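Long-range contacts in surface protein VspA (Borrelia turicatae, PDB 1YJG), which is a variable lipoprotein of the spirochaete outer membrane, one of a switched family of antigenically distinct surface proteins that probably allows evasion of the host immune response: residues 8-13 / 66-71; 19-24 / 134-139; 80-85 / 140-145. All coordinates share one frame; numbering follows the deposited sequence.

Interaction 1. Residues 8-13 / 66-71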
ATOM      1  N   VAL A   8      -8.829  15.428  11.774  1.00 13.15           N
ATOM      2  CA  VAL A   8      -8.050  14.217  11.980  1.00 14.89           C
ATOM      3  C   VAL A   8      -8.574  13.099  11.073  1.00 14.91           C
ATOM      4  O   VAL A   8      -7.798  12.450  10.381  1.00 12.69           O
ATOM      5  CB  VAL A   8      -8.076  13.790  13.457  1.00 15.72           C
ATOM      6  CG1 VAL A   8      -7.548  12.350  13.651  1.00 16.36           C
ATOM      7  CG2 VAL A   8      -7.277  14.776  14.300  1.00 18.56           C
ATOM      8  N   ALA A   9      -9.891  12.909  11.062  1.00  9.48           N
ATOM      9  CA  ALA A   9     -10.517  11.877  10.243  1.00 12.21           C
ATOM     10  C   ALA A   9     -10.161  12.054   8.757  1.00 13.05           C
ATOM     11  O   ALA A   9      -9.778  11.097   8.073  1.00 14.89           O
ATOM     12  CB  ALA A   9     -12.041  11.891  10.452  1.00 12.55           C
ATOM     13  N   PHE A  10     -10.253  13.286   8.276  1.00 13.53           N
ATOM     14  CA  PHE A  10      -9.947  13.601   6.885  1.00 14.92           C
ATOM     15  C   PHE A  10      -8.487  13.331   6.556  1.00 16.28           C
ATOM     16  O   PHE A  10      -8.161  12.802   5.500  1.00 14.80           O
ATOM     17  CB  PHE A  10     -10.275  15.067   6.589  1.00 17.68           C
ATOM     18  CG  PHE A  10     -10.154  15.421   5.145  1.00 15.35           C
ATOM     19  CD1 PHE A  10     -11.172  15.099   4.251  1.00 17.98           C
ATOM     20  CD2 PHE A  10      -9.020  16.056   4.670  1.00 14.43           C
ATOM     21  CE1 PHE A  10     -11.045  15.407   2.897  1.00 20.14           C
ATOM     22  CE2 PHE A  10      -8.893  16.374   3.318  1.00 16.46           C
ATOM     23  CZ  PHE A  10      -9.891  16.047   2.433  1.00 15.96           C
ATOM     24  N   ALA A  11      -7.612  13.716   7.474  1.00 17.17           N
ATOM     25  CA  ALA A  11      -6.180  13.524   7.321  1.00 15.79           C
ATOM     26  C   ALA A  11      -5.850  12.035   7.286  1.00 13.18           C
ATOM     27  O   ALA A  11      -4.953  11.621   6.562  1.00 12.41           O
ATOM     28  CB  ALA A  11      -5.439  14.195   8.454  1.00 13.35           C
ATOM     29  N   LYS A  12      -6.576  11.249   8.075  1.00 11.57           N
ATOM     30  CA  LYS A  12      -6.378   9.803   8.141  1.00 13.52           C
ATOM     31  C   LYS A  12      -6.686   9.174   6.791  1.00 13.29           C
ATOM     32  O   LYS A  12      -5.998   8.265   6.357  1.00 13.74           O
ATOM     33  CB  LYS A  12      -7.329   9.157   9.148  1.00 18.55           C
ATOM     34  CG  LYS A  12      -6.843   9.086  10.572  1.00 23.96           C
ATOM     35  CD  LYS A  12      -7.962   8.588  11.512  1.00 25.99           C
ATOM     36  CE  LYS A  12      -8.427   7.169  11.174  1.00 29.44           C
ATOM     37  NZ  LYS A  12      -9.601   6.716  11.993  1.00 32.21           N
ATOM     38  N   SER A  13      -7.757   9.656   6.166  1.00 13.19           N
ATOM     39  CA  SER A  13      -8.214   9.172   4.877  1.00 10.55           C
ATOM     40  C   SER A  13      -7.253   9.528   3.773  1.00 11.89           C
ATOM     41  O   SER A  13      -7.013   8.722   2.874  1.00 13.45           O
ATOM     42  CB  SER A  13      -9.596   9.745   4.553  1.00 10.01           C
ATOM     43  OG  SER A  13     -10.589   9.141   5.366  1.00 11.84           O
ATOM     44  N   ALA A  66     -13.356   8.731  -4.339  1.00 14.53           N
ATOM     45  CA  ALA A  66     -14.752   8.895  -4.738  1.00 16.65           C
ATOM     46  C   ALA A  66     -15.583   9.147  -3.478  1.00 17.63           C
ATOM     47  O   ALA A  66     -16.478   9.995  -3.464  1.00 18.09           O
ATOM     48  CB  ALA A  66     -15.255   7.671  -5.490  1.00 17.05           C
ATOM     49  N   SER A  67     -15.244   8.435  -2.409  1.00 15.67           N
ATOM     50  CA  SER A  67     -15.924   8.577  -1.129  1.00 21.22           C
ATOM     51  C   SER A  67     -15.576   9.927  -0.488  1.00 19.53           C
ATOM     52  O   SER A  67     -16.445  10.615   0.027  1.00 18.81           O
ATOM     53  CB  SER A  67     -15.503   7.446  -0.185  1.00 22.01           C
ATOM     54  OG  SER A  67     -16.026   7.628   1.120  1.00 20.29           O
ATOM     55  N   LEU A  68     -14.299  10.295  -0.526  1.00 21.11           N
ATOM     56  CA  LEU A  68     -13.841  11.560   0.056  1.00 23.02           C
ATOM     57  C   LEU A  68     -14.494  12.793  -0.581  1.00 22.81           C
ATOM     58  O   LEU A  68     -14.790  13.768   0.110  1.00 21.82           O
ATOM     59  CB  LEU A  68     -12.321  11.693  -0.054  1.00 21.65           C
ATOM     60  CG  LEU A  68     -11.533  11.394   1.215  1.00 23.52           C
ATOM     61  CD1 LEU A  68     -10.088  11.860   1.016  1.00 24.12           C
ATOM     62  CD2 LEU A  68     -12.156  12.037   2.462  1.00 20.37           C
ATOM     63  N   GLU A  69     -14.690  12.736  -1.896  1.00 22.64           N
ATOM     64  CA  GLU A  69     -15.314  13.816  -2.664  1.00 24.11           C
ATOM     65  C   GLU A  69     -16.736  14.129  -2.188  1.00 24.08           C
ATOM     66  O   GLU A  69     -17.196  15.257  -2.331  1.00 25.19           O
ATOM     67  CB  GLU A  69     -15.437  13.418  -4.134  1.00 22.77           C
ATOM     68  CG  GLU A  69     -14.218  13.654  -4.988  1.00 20.93           C
ATOM     69  CD  GLU A  69     -14.454  13.253  -6.430  1.00 23.39           C
ATOM     70  OE1 GLU A  69     -13.574  13.541  -7.290  1.00 24.35           O
ATOM     71  OE2 GLU A  69     -15.514  12.639  -6.708  1.00 23.18           O
ATOM     72  N   LYS A  70     -17.427  13.119  -1.661  1.00 23.91           N
ATOM     73  CA  LYS A  70     -18.800  13.262  -1.173  1.00 27.52           C
ATOM     74  C   LYS A  70     -18.903  13.618   0.308  1.00 28.06           C
ATOM     75  O   LYS A  70     -20.005  13.636   0.861  1.00 29.33           O
ATOM     76  CB  LYS A  70     -19.568  11.961  -1.431  1.00 27.91           C
ATOM     77  CG  LYS A  70     -19.541  11.482  -2.895  1.00 30.06           C
ATOM     78  CD  LYS A  70     -19.549   9.947  -3.016  1.00 32.93           C
ATOM     79  CE  LYS A  70     -20.875   9.413  -3.511  1.00 35.67           C
ATOM     80  NZ  LYS A  70     -22.024   9.883  -2.665  1.00 36.61           N
ATOM     81  N   LYS A  71     -17.778  13.909   0.957  1.00 31.55           N
ATOM     82  CA  LYS A  71     -17.813  14.252   2.383  1.00 32.86           C
ATOM     83  C   LYS A  71     -18.426  15.642   2.601  1.00 30.61           C
ATOM     84  O   LYS A  71     -18.055  16.609   1.927  1.00 28.86           O
ATOM     85  CB  LYS A  71     -16.421  14.142   3.021  1.00 34.63           C
ATOM     86  CG  LYS A  71     -16.453  13.534   4.413  1.00 36.92           C
ATOM     87  CD  LYS A  71     -15.072  13.446   5.060  1.00 38.67           C
ATOM     88  CE  LYS A  71     -15.173  13.572   6.590  1.00 38.62           C
ATOM     89  NZ  LYS A  71     -13.945  13.122   7.310  1.00 38.29           N
TER
HETATM   90  O   HOH W   1     -12.635  11.094   6.292  1.00 44.73           O
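The apolar part of this contact is carried by F10 and L68, which meet between helix 2-28 and the C-terminal end of helix 48-69. With CG anti to the backbone N (chi1 -173°), the F10 ring reaches across, although its CB does not itself point at helix 48-69, and the CD1-CE1 side of the ring comes up against the leucine tip. CD2 of L68 is 3.6 Å from CE1 of F10, approaching the ring obliquely. The same methyl group lies 4.0 Å from CB of S13, one helical turn further along, so that the branched end of L68 fits between a flat ring and a small residue. The small serine lets the leucine methyl come against its CB, with the CA atoms of S13 and L68 7.8 Å apart.

The polar part is made through water. Just past the end of its helix, K71 stretches a long chain back across the gap, its CD passing at the edge of the F10 ring near the ring plane. NZ of K71 stops 3.9 Å from CB of A9, a methyl small enough to be approached this closely. No direct hydrogen bond joins the segments; instead NZ of K71 donates to a water 2.6 Å away. That water lies 3.0 Å from OG of S13 and gives a weak bond to O of A9, a carbonyl already engaged by N of S13 in the helix.

F10 also packs on I82 of helix 76-98 and A146 of helix 129-155, placing the ring inside the four-helix bundle. Lysine suits the margin: its methylenes border the aromatic ring while its charge remains hydrated, which implies a contact that grades from a greasy interior to a wet, polar rim.

Interaction 2. Residues 19-24 / 134-139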
ATOM      1  N   THR A  19      -0.275   6.737   1.174  1.00 10.95           N
ATOM      2  CA  THR A  19       0.533   5.540   1.376  1.00 13.61           C
ATOM      3  C   THR A  19       0.328   4.553   0.220  1.00 13.13           C
ATOM      4  O   THR A  19       1.306   4.058  -0.343  1.00 10.22           O
ATOM      5  CB  THR A  19       0.195   4.887   2.702  1.00 13.01           C
ATOM      6  OG1 THR A  19       0.760   5.670   3.773  1.00 16.50           O
ATOM      7  CG2 THR A  19       0.858   3.515   2.819  1.00  9.92           C
ATOM      8  N   LEU A  20      -0.930   4.282  -0.135  1.00  8.93           N
ATOM      9  CA  LEU A  20      -1.222   3.366  -1.235  1.00 11.00           C
ATOM     10  C   LEU A  20      -0.522   3.790  -2.547  1.00 13.16           C
ATOM     11  O   LEU A  20      -0.025   2.943  -3.282  1.00 10.15           O
ATOM     12  CB  LEU A  20      -2.721   3.268  -1.479  1.00 12.59           C
ATOM     13  CG  LEU A  20      -3.547   2.539  -0.412  1.00 13.81           C
ATOM     14  CD1 LEU A  20      -4.996   2.503  -0.831  1.00 14.89           C
ATOM     15  CD2 LEU A  20      -3.037   1.118  -0.183  1.00 14.70           C
ATOM     16  N   VAL A  21      -0.501   5.092  -2.822  1.00  8.32           N
ATOM     17  CA  VAL A  21       0.118   5.632  -4.021  1.00 12.39           C
ATOM     18  C   VAL A  21       1.637   5.382  -3.992  1.00 11.62           C
ATOM     19  O   VAL A  21       2.211   4.917  -4.975  1.00 11.51           O
ATOM     20  CB  VAL A  21      -0.216   7.138  -4.202  1.00  9.83           C
ATOM     21  CG1 VAL A  21       0.637   7.779  -5.294  1.00  9.20           C
ATOM     22  CG2 VAL A  21      -1.691   7.313  -4.520  1.00  7.25           C
ATOM     23  N   LYS A  22       2.253   5.656  -2.848  1.00 11.38           N
ATOM     24  CA  LYS A  22       3.676   5.454  -2.655  1.00 11.09           C
ATOM     25  C   LYS A  22       4.021   3.963  -2.671  1.00 11.55           C
ATOM     26  O   LYS A  22       5.156   3.592  -3.034  1.00 12.03           O
ATOM     27  CB  LYS A  22       4.142   6.059  -1.330  1.00 10.62           C
ATOM     28  CG  LYS A  22       3.925   7.572  -1.172  1.00 13.21           C
ATOM     29  CD  LYS A  22       4.521   8.386  -2.317  1.00 13.90           C
ATOM     30  CE  LYS A  22       4.172   9.855  -2.137  1.00 15.42           C
ATOM     31  NZ  LYS A  22       4.656  10.695  -3.247  1.00 11.58           N
ATOM     32  N   SER A  23       3.053   3.124  -2.294  1.00  5.97           N
ATOM     33  CA  SER A  23       3.234   1.669  -2.249  1.00  5.56           C
ATOM     34  C   SER A  23       3.539   1.138  -3.631  1.00  7.67           C
ATOM     35  O   SER A  23       4.165   0.094  -3.757  1.00 10.71           O
ATOM     36  CB  SER A  23       2.019   0.943  -1.627  1.00  6.91           C
ATOM     37  OG  SER A  23       0.968   0.668  -2.547  1.00  3.12           O
ATOM     38  N   ILE A  24       3.096   1.857  -4.663  1.00  9.21           N
ATOM     39  CA  ILE A  24       3.356   1.456  -6.045  1.00 10.36           C
ATOM     40  C   ILE A  24       4.886   1.497  -6.309  1.00 11.98           C
ATOM     41  O   ILE A  24       5.375   0.765  -7.153  1.00 10.08           O
ATOM     42  CB  ILE A  24       2.582   2.334  -7.059  1.00 10.45           C
ATOM     43  CG1 ILE A  24       1.087   2.436  -6.703  1.00 11.47           C
ATOM     44  CG2 ILE A  24       2.756   1.785  -8.476  1.00 11.98           C
ATOM     45  CD1 ILE A  24       0.357   1.107  -6.536  1.00 12.05           C
ATOM     46  N   LYS A 134       1.762  12.148 -11.957  1.00 16.68           N
ATOM     47  CA  LYS A 134       0.799  13.219 -11.691  1.00 17.47           C
ATOM     48  C   LYS A 134      -0.024  12.877 -10.448  1.00 15.05           C
ATOM     49  O   LYS A 134      -0.365  13.748  -9.662  1.00 13.17           O
ATOM     50  CB  LYS A 134      -0.126  13.454 -12.902  1.00 19.13           C
ATOM     51  CG  LYS A 134       0.638  13.855 -14.179  1.00 23.63           C
ATOM     52  CD  LYS A 134      -0.265  14.399 -15.302  1.00 26.34           C
ATOM     53  CE  LYS A 134       0.544  15.137 -16.383  1.00 27.29           C
ATOM     54  NZ  LYS A 134       0.431  14.479 -17.724  1.00 29.11           N
ATOM     55  N   LEU A 135      -0.312  11.593 -10.263  1.00 14.28           N
ATOM     56  CA  LEU A 135      -1.083  11.131  -9.115  1.00 10.76           C
ATOM     57  C   LEU A 135      -0.302  11.380  -7.833  1.00 12.76           C
ATOM     58  O   LEU A 135      -0.892  11.715  -6.799  1.00  8.75           O
ATOM     59  CB  LEU A 135      -1.381   9.643  -9.261  1.00 13.02           C
ATOM     60  CG  LEU A 135      -2.050   8.877  -8.128  1.00  9.95           C
ATOM     61  CD1 LEU A 135      -3.344   9.533  -7.713  1.00 12.43           C
ATOM     62  CD2 LEU A 135      -2.293   7.428  -8.565  1.00  8.76           C
ATOM     63  N   ASN A 136       1.021  11.197  -7.912  1.00 11.97           N
ATOM     64  CA  ASN A 136       1.922  11.405  -6.782  1.00 12.58           C
ATOM     65  C   ASN A 136       1.975  12.890  -6.430  1.00 13.41           C
ATOM     66  O   ASN A 136       1.911  13.276  -5.271  1.00 11.94           O
ATOM     67  CB  ASN A 136       3.337  10.894  -7.100  1.00 11.15           C
ATOM     68  CG  ASN A 136       3.552   9.435  -6.690  1.00 13.89           C
ATOM     69  OD1 ASN A 136       3.984   9.154  -5.575  1.00 15.81           O
ATOM     70  ND2 ASN A 136       3.268   8.507  -7.602  1.00 11.29           N
ATOM     71  N   THR A 137       2.120  13.723  -7.448  1.00 16.79           N
ATOM     72  CA  THR A 137       2.177  15.168  -7.262  1.00 14.40           C
ATOM     73  C   THR A 137       0.893  15.651  -6.602  1.00 10.08           C
ATOM     74  O   THR A 137       0.922  16.448  -5.670  1.00 12.41           O
ATOM     75  CB  THR A 137       2.314  15.865  -8.628  1.00 10.42           C
ATOM     76  OG1 THR A 137       3.631  15.659  -9.153  1.00 17.89           O
ATOM     77  CG2 THR A 137       2.188  17.382  -8.503  1.00 13.71           C
ATOM     78  N   ALA A 138      -0.230  15.155  -7.105  1.00 10.27           N
ATOM     79  CA  ALA A 138      -1.546  15.529  -6.610  1.00  9.02           C
ATOM     80  C   ALA A 138      -1.816  15.111  -5.174  1.00 12.68           C
ATOM     81  O   ALA A 138      -2.391  15.881  -4.398  1.00 14.30           O
ATOM     82  CB  ALA A 138      -2.613  14.956  -7.533  1.00  8.91           C
ATOM     83  N   ILE A 139      -1.422  13.888  -4.819  1.00 13.62           N
ATOM     84  CA  ILE A 139      -1.652  13.383  -3.466  1.00 12.58           C
ATOM     85  C   ILE A 139      -0.744  14.070  -2.441  1.00 14.24           C
ATOM     86  O   ILE A 139      -1.136  14.242  -1.280  1.00  9.34           O
ATOM     87  CB  ILE A 139      -1.543  11.815  -3.411  1.00 10.42           C
ATOM     88  CG1 ILE A 139      -2.147  11.267  -2.114  1.00  9.10           C
ATOM     89  CG2 ILE A 139      -0.097  11.341  -3.553  1.00  9.80           C
ATOM     90  CD1 ILE A 139      -3.532  11.800  -1.767  1.00  6.66           C
TER
HETATM   91  O   HOH W   2       3.789   5.871  -6.900  1.00 26.33           O
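V21 and N136 face each other across two antiparallel helices of the VspA helical bundle, 2-28 and 129-155, whose local axes approach to 10.1 Å at an angle of 148°. Their side chains slide past each other in opposite directions. The two methyls of V21 divide the work. A chi1 of 169° sends CG1 across, where it lies over the amide of N136, 3.6 Å from ND2 and equally near CG and OD1, and also touches CG2 of I139; CG2 of V21 meets the branch point of L135, 3.9 Å from its CG. A compact, beta-branched valine suits this place, since it offers two methyls close to the backbone and touches L135 and I139, one turn apart on the opposite helix.

K22 runs along the margin of this apolar patch. Bent at chi2, its chain passes across the N136 side chain, and NZ of K22 donates a hydrogen bond to OD1 of N136 (2.9 Å, C=O...donor angle 134°), in the carbonyl plane and on a lone pair. The ammonium group also forms a salt bridge with D140, one turn beyond N136. The amide is held at its other end too, because ND2 donates to the carbonyl of L132 in its own helix. Asparagine therefore fits a buried border position, with an acceptor for the lysine and a donor for its own backbone.

Behind the pair, L135 and I139 continue into the interior against helices 76-98 and 2-28, while L20 packs on T19, and S23 on L20, of the second subunit. A bridging water completes the polar seam, accepting from ND2 of N136 and donating to the carbonyl O of V21 at 2.7 Å.

Interaction 3. Residues 80-85 / 140-145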
ATOM      1  N   GLY A  80     -11.635  20.417  -4.367  1.00 15.42           N
ATOM      2  CA  GLY A  80     -10.979  20.532  -5.666  1.00 13.33           C
ATOM      3  C   GLY A  80      -9.642  19.817  -5.737  1.00 15.40           C
ATOM      4  O   GLY A  80      -9.263  19.257  -6.777  1.00 13.39           O
ATOM      5  N   LYS A  81      -8.894  19.881  -4.642  1.00 13.73           N
ATOM      6  CA  LYS A  81      -7.599  19.229  -4.572  1.00 13.33           C
ATOM      7  C   LYS A  81      -7.810  17.715  -4.623  1.00 14.68           C
ATOM      8  O   LYS A  81      -6.987  16.995  -5.194  1.00 15.47           O
ATOM      9  CB  LYS A  81      -6.846  19.639  -3.315  1.00 16.05           C
ATOM     10  CG  LYS A  81      -6.232  21.011  -3.395  1.00 15.79           C
ATOM     11  CD  LYS A  81      -5.654  21.438  -2.053  1.00 14.59           C
ATOM     12  CE  LYS A  81      -4.688  22.612  -2.208  1.00 14.65           C
ATOM     13  NZ  LYS A  81      -5.436  23.886  -2.430  1.00 15.26           N
ATOM     14  N   ILE A  82      -8.920  17.247  -4.045  1.00 12.63           N
ATOM     15  CA  ILE A  82      -9.264  15.823  -4.043  1.00  9.35           C
ATOM     16  C   ILE A  82      -9.590  15.415  -5.461  1.00  7.89           C
ATOM     17  O   ILE A  82      -9.250  14.321  -5.865  1.00 13.17           O
ATOM     18  CB  ILE A  82     -10.518  15.523  -3.181  1.00  7.30           C
ATOM     19  CG1 ILE A  82     -10.233  15.688  -1.698  1.00  6.15           C
ATOM     20  CG2 ILE A  82     -11.047  14.069  -3.442  1.00  6.95           C
ATOM     21  CD1 ILE A  82     -11.550  15.699  -0.827  1.00  8.63           C
ATOM     22  N   THR A  83     -10.292  16.284  -6.191  1.00  7.36           N
ATOM     23  CA  THR A  83     -10.681  16.010  -7.577  1.00 10.92           C
ATOM     24  C   THR A  83      -9.455  15.880  -8.460  1.00 11.95           C
ATOM     25  O   THR A  83      -9.423  15.024  -9.335  1.00 15.86           O
ATOM     26  CB  THR A  83     -11.646  17.099  -8.108  1.00 13.30           C
ATOM     27  OG1 THR A  83     -12.890  17.007  -7.411  1.00 12.01           O
ATOM     28  CG2 THR A  83     -12.044  16.842  -9.567  1.00 15.06           C
ATOM     29  N   THR A  84      -8.448  16.723  -8.221  1.00  8.53           N
ATOM     30  CA  THR A  84      -7.211  16.667  -8.981  1.00 11.06           C
ATOM     31  C   THR A  84      -6.568  15.295  -8.747  1.00 12.96           C
ATOM     32  O   THR A  84      -6.033  14.683  -9.688  1.00 10.90           O
ATOM     33  CB  THR A  84      -6.274  17.799  -8.566  1.00  8.46           C
ATOM     34  OG1 THR A  84      -6.867  19.043  -8.944  1.00  6.39           O
ATOM     35  CG2 THR A  84      -4.943  17.760  -9.341  1.00 10.77           C
ATOM     36  N   VAL A  85      -6.647  14.790  -7.512  1.00 13.56           N
ATOM     37  CA  VAL A  85      -6.078  13.468  -7.215  1.00 13.95           C
ATOM     38  C   VAL A  85      -6.892  12.390  -7.923  1.00 12.75           C
ATOM     39  O   VAL A  85      -6.319  11.524  -8.573  1.00 14.91           O
ATOM     40  CB  VAL A  85      -6.029  13.094  -5.710  1.00 13.90           C
ATOM     41  CG1 VAL A  85      -5.120  11.874  -5.517  1.00 14.66           C
ATOM     42  CG2 VAL A  85      -5.549  14.258  -4.830  1.00 15.08           C
ATOM     43  N   ASP A 140       0.463  14.453  -2.864  1.00 12.49           N
ATOM     44  CA  ASP A 140       1.403  15.133  -1.975  1.00 15.62           C
ATOM     45  C   ASP A 140       0.758  16.439  -1.575  1.00 16.13           C
ATOM     46  O   ASP A 140       0.823  16.830  -0.423  1.00 19.24           O
ATOM     47  CB  ASP A 140       2.742  15.489  -2.665  1.00 17.12           C
ATOM     48  CG  ASP A 140       3.695  14.314  -2.798  1.00 17.57           C
ATOM     49  OD1 ASP A 140       3.524  13.279  -2.123  1.00 20.39           O
ATOM     50  OD2 ASP A 140       4.668  14.348  -3.580  1.00 21.36           O
ATOM     51  N   ALA A 141       0.138  17.115  -2.542  1.00 16.52           N
ATOM     52  CA  ALA A 141      -0.514  18.400  -2.279  1.00 15.52           C
ATOM     53  C   ALA A 141      -1.704  18.244  -1.348  1.00 16.69           C
ATOM     54  O   ALA A 141      -1.889  19.047  -0.425  1.00 16.97           O
ATOM     55  CB  ALA A 141      -0.942  19.077  -3.597  1.00 15.12           C
ATOM     56  N   LEU A 142      -2.515  17.215  -1.574  1.00 14.87           N
ATOM     57  CA  LEU A 142      -3.675  17.006  -0.721  1.00 10.87           C
ATOM     58  C   LEU A 142      -3.267  16.639   0.699  1.00 13.15           C
ATOM     59  O   LEU A 142      -3.944  17.041   1.646  1.00 15.41           O
ATOM     60  CB  LEU A 142      -4.618  15.946  -1.306  1.00 11.92           C
ATOM     61  CG  LEU A 142      -5.899  15.657  -0.506  1.00  8.99           C
ATOM     62  CD1 LEU A 142      -6.738  16.906  -0.331  1.00  9.97           C
ATOM     63  CD2 LEU A 142      -6.702  14.578  -1.190  1.00  8.60           C
ATOM     64  N   LEU A 143      -2.177  15.879   0.852  1.00 16.72           N
ATOM     65  CA  LEU A 143      -1.706  15.474   2.182  1.00 15.85           C
ATOM     66  C   LEU A 143      -1.209  16.704   2.932  1.00 17.33           C
ATOM     67  O   LEU A 143      -1.505  16.879   4.117  1.00 15.66           O
ATOM     68  CB  LEU A 143      -0.609  14.388   2.131  1.00 12.56           C
ATOM     69  CG  LEU A 143      -0.094  13.873   3.495  1.00 10.53           C
ATOM     70  CD1 LEU A 143      -1.260  13.388   4.428  1.00  8.53           C
ATOM     71  CD2 LEU A 143       0.929  12.767   3.345  1.00 10.24           C
ATOM     72  N   THR A 144      -0.482  17.565   2.234  1.00 14.54           N
ATOM     73  CA  THR A 144       0.037  18.780   2.848  1.00 16.22           C
ATOM     74  C   THR A 144      -1.112  19.634   3.360  1.00 14.18           C
ATOM     75  O   THR A 144      -1.065  20.109   4.482  1.00 15.91           O
ATOM     76  CB  THR A 144       0.893  19.556   1.843  1.00 15.25           C
ATOM     77  OG1 THR A 144       2.059  18.792   1.551  1.00 12.97           O
ATOM     78  CG2 THR A 144       1.437  20.850   2.446  1.00 15.77           C
ATOM     79  N   SER A 145      -2.155  19.797   2.548  1.00 13.52           N
ATOM     80  CA  SER A 145      -3.323  20.592   2.938  1.00 13.73           C
ATOM     81  C   SER A 145      -4.092  19.948   4.076  1.00 11.97           C
ATOM     82  O   SER A 145      -4.598  20.640   4.945  1.00 15.61           O
ATOM     83  CB  SER A 145      -4.283  20.802   1.766  1.00 12.93           C
ATOM     84  OG  SER A 145      -3.638  21.505   0.734  1.00 17.46           O
TER
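L142 has the most surface buried here, and its two methyls are received by three residues of helix 76-98. A fully extended first torsion (chi1 -179°) carries the side chain across to the opposite helix, where it spreads its branches. CD2 of L142 sits between I82 and V85, 3.7 Å from CG1 of the isoleucine and 3.8 Å from CG2 of the valine. CD1 of L142 meets CB of K81 at 4.0 Å. CG1 of I82 lies near both methyls, since it is also 3.9 Å from CD1 of L142, whereas V85 meets CD2 and is crossed by the leucine at about a right angle. A forked leucine end suits a surface of beta-branched neighbours, offering each a methyl.

K81 comes next in buried surface, and its place explains its type. Its CB packs on CD1 of L142, and the chain then runs out alongside S145, where CE of K81 lies 3.3 Å from OG of S145. This is packing of lysine methylenes against a hydroxyl; the chain turns at chi4 (76°), where NZ makes a salt bridge with D77 of its own helix.

Serine suits the place beside the lysine methylenes, being small and able to turn its hydroxyl back to its own helix. OG of S145 donates to the carbonyl O of A141 at 3.2 Å, and N of S145 reaches the same oxygen from the opposite face of the carbonyl plane.

The two helices run antiparallel, with local axes 9.3 Å apart at closest approach. Helix 2-28 adjoins this interface through V14, which touches L142, and helix 48-69 also reaches it, L65 touching V85.

How the interactions relate
Interactions 1 and 2 share helix 2-28, and interactions 2 and 3 share helix 129-155, so together the three contacts tie the four long helices into one bundle. Interaction 2 lies about 4 Å from the centre of the folded chain; interactions 1 and 3 sit further out on the same side, with centres about 11 Å apart. Those two touch where CG of E69 lies 3.6 Å from CG2 of I82. Between interactions 2 and 3 the links are apolar, CD1 of L135 against CG1 of V85, and ionic, K22 with D140. Interactions 1 and 2 do not touch: their centres are about 16 Å apart and their nearest atoms about 7 Å.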